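Local coordinates for thioredoxin family protein (Streptococcus pneumoniae, PDB 2YP6), which is a surface-exposed thioredoxin-fold lipoprotein, probably a thiol-disulfide oxidoreductase that helps the pneumococcus resist extracellular oxidative stress, at residues T53-S56 with K60-K63. Residues are numbered along the deposited sequence; the frame is centred on the assembly and turned at random.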
ATOM      1  N   THR A  53       9.498   2.523   8.543  1.00 21.16           N
ATOM      2  CA  THR A  53       9.520   1.397   9.465  1.00 20.62           C
ATOM      3  C   THR A  53       8.185   1.429  10.209  1.00 20.21           C
ATOM      4  O   THR A  53       7.929   2.343  11.001  1.00 21.16           O
ATOM      5  CB  THR A  53      10.701   1.475  10.441  1.00 23.43           C
ATOM      6  OG1 THR A  53      11.928   1.476   9.693  1.00 24.09           O
ATOM      7  CG2 THR A  53      10.716   0.284  11.392  1.00 25.28           C
ATOM      8  N   LEU A  54       7.337   0.442   9.928  1.00 19.15           N
ATOM      9  CA  LEU A  54       5.984   0.398  10.513  1.00 18.89           C
ATOM     10  C   LEU A  54       5.604  -0.990  11.043  1.00 19.80           C
ATOM     11  O   LEU A  54       6.062  -2.001  10.506  1.00 19.94           O
ATOM     12  CB  LEU A  54       4.979   0.781   9.444  1.00 16.75           C
ATOM     13  CG  LEU A  54       5.155   2.154   8.812  1.00 15.95           C
ATOM     14  CD1 LEU A  54       4.215   2.291   7.604  1.00 17.28           C
ATOM     15  CD2 LEU A  54       4.954   3.253   9.866  1.00 17.46           C
ATOM     16  N   GLN A  55       4.774  -1.035  12.083  1.00 20.77           N
ATOM     17  CA  GLN A  55       4.162  -2.274  12.531  1.00 21.73           C
ATOM     18  C   GLN A  55       3.006  -2.642  11.589  1.00 20.21           C
ATOM     19  O   GLN A  55       2.210  -1.788  11.213  1.00 18.94           O
ATOM     20  CB  GLN A  55       3.615  -2.130  13.963  1.00 23.53           C
ATOM     21  CG  GLN A  55       4.682  -1.954  15.010  1.00 28.72           C
ATOM     22  CD  GLN A  55       5.620  -3.148  15.061  1.00 36.67           C
ATOM     23  OE1 GLN A  55       6.820  -3.011  14.853  1.00 34.51           O
ATOM     24  NE2 GLN A  55       5.068  -4.326  15.341  1.00 39.51           N
ATOM     25  N   SER A  56       2.908  -3.920  11.236  1.00 20.78           N
ATOM     26  CA  SER A  56       1.782  -4.418  10.468  1.00 20.07           C
ATOM     27  C   SER A  56       0.637  -4.744  11.424  1.00 21.48           C
ATOM     28  O   SER A  56       0.837  -4.828  12.635  1.00 23.14           O
ATOM     29  CB  SER A  56       2.185  -5.666   9.679  1.00 20.75           C
ATOM     30  OG  SER A  56       2.392  -6.769  10.548  1.00 23.30           O
ATOM     31  N   LYS A  60       4.109  -7.326  13.090  1.00 29.11           N
ATOM     32  CA  LYS A  60       5.456  -7.523  12.582  1.00 28.22           C
ATOM     33  C   LYS A  60       6.006  -6.167  12.146  1.00 26.09           C
ATOM     34  O   LYS A  60       5.294  -5.351  11.592  1.00 23.88           O
ATOM     35  CB  LYS A  60       5.395  -8.484  11.382  1.00 37.17           C
ATOM     36  CG  LYS A  60       6.732  -8.944  10.806  1.00 71.68           C
ATOM     37  CD  LYS A  60       7.492  -9.849  11.782  1.00 58.16           C
ATOM     38  CE  LYS A  60       8.640 -10.618  11.104  1.00 65.08           C
ATOM     39  NZ  LYS A  60       9.513  -9.724  10.295  1.00 53.93           N
ATOM     40  N   GLU A  61       7.279  -5.920  12.396  1.00 27.11           N
ATOM     41  CA  GLU A  61       7.884  -4.703  11.890  1.00 25.57           C
ATOM     42  C   GLU A  61       8.231  -4.860  10.421  1.00 24.24           C
ATOM     43  O   GLU A  61       8.904  -5.825  10.022  1.00 25.68           O
ATOM     44  CB  GLU A  61       9.119  -4.359  12.689  1.00 29.23           C
ATOM     45  CG  GLU A  61       9.919  -3.207  12.125  1.00 27.46           C
ATOM     46  CD  GLU A  61      11.023  -2.798  13.063  1.00 33.49           C
ATOM     47  OE1 GLU A  61      10.725  -2.087  14.053  1.00 36.26           O
ATOM     48  OE2 GLU A  61      12.178  -3.205  12.823  1.00 34.59           O
ATOM     49  N   VAL A  62       7.774  -3.907   9.613  1.00 21.82           N
ATOM     50  CA  VAL A  62       8.008  -3.941   8.174  1.00 20.48           C
ATOM     51  C   VAL A  62       8.689  -2.661   7.699  1.00 19.43           C
ATOM     52  O   VAL A  62       8.244  -1.572   8.017  1.00 18.51           O
ATOM     53  CB  VAL A  62       6.673  -4.070   7.417  1.00 18.69           C
ATOM     54  CG1 VAL A  62       6.908  -4.101   5.923  1.00 17.53           C
ATOM     55  CG2 VAL A  62       5.908  -5.318   7.902  1.00 20.13           C
ATOM     56  N   LYS A  63       9.764  -2.800   6.936  1.00 19.96           N
ATOM     57  CA  LYS A  63      10.519  -1.645   6.443  1.00 19.45           C
ATOM     58  C   LYS A  63      10.488  -1.679   4.934  1.00 18.00           C
ATOM     59  O   LYS A  63      10.589  -2.738   4.369  1.00 18.58           O
ATOM     60  CB  LYS A  63      11.991  -1.748   6.858  1.00 21.97           C
ATOM     61  CG  LYS A  63      12.258  -1.638   8.338  1.00 29.34           C
ATOM     62  CD  LYS A  63      13.746  -1.797   8.584  1.00 32.70           C
ATOM     63  CE  LYS A  63      14.149  -1.420   9.991  1.00 48.30           C
ATOM     64  NZ  LYS A  63      14.124  -2.608  10.894  1.00 60.51           N
TER
HETATM   65  O   HOH W   1       8.365  -1.012  14.206  1.00 41.46           O
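Ser56 OG accepts the backbone N-H of Lys60 at 3.1 Å and, more weakly, that of Asp58 in the intervening turn. Its chi1 of 70° sets the hydroxyl between the backbone N and the carbonyl carbon, turned to the returning chain, while Ser56 N donates to Lys60 O at 2.8 Å, a second bond where the chain reverses. Further along, Leu54 and Val62 form an antiparallel hydrogen-bonded pair: Val62 N reaches Leu54 O at 2.7 Å, and Leu54 N meets Val62 O in an almost straight bond (175°).

Thr53, Gln55, Glu61 and Lys63 share the opposite face from Leu54 and Val62. The Gln55 chain bends at its second torsion, bringing OE1 over Glu61 CB at 3.4 Å; its amide stands 68° from the Glu61 carboxylate plane, and one water donates to both Gln55 OE1 and Glu61 OE1. Thr53 CG2 packs against Glu61 CD at 3.5 Å, and the Lys63 chain lies side by side with Thr53, its CG against OG1. Lys63 NZ completes a salt bridge to Glu61 OE2 (2.8 Å), approaching from above the carboxylate plane.

On the other face, Val62 CG2 nears Ser56 CB at 4.1 Å, and Leu54, Ser56 and Val62 all touch Leu136. The hairpin puts 61-63 at the edge of the sheet, next to 53-56, consistent with the N-terminal hairpin that TlpA-like and peroxiredoxin-like proteins add to the thioredoxin fold.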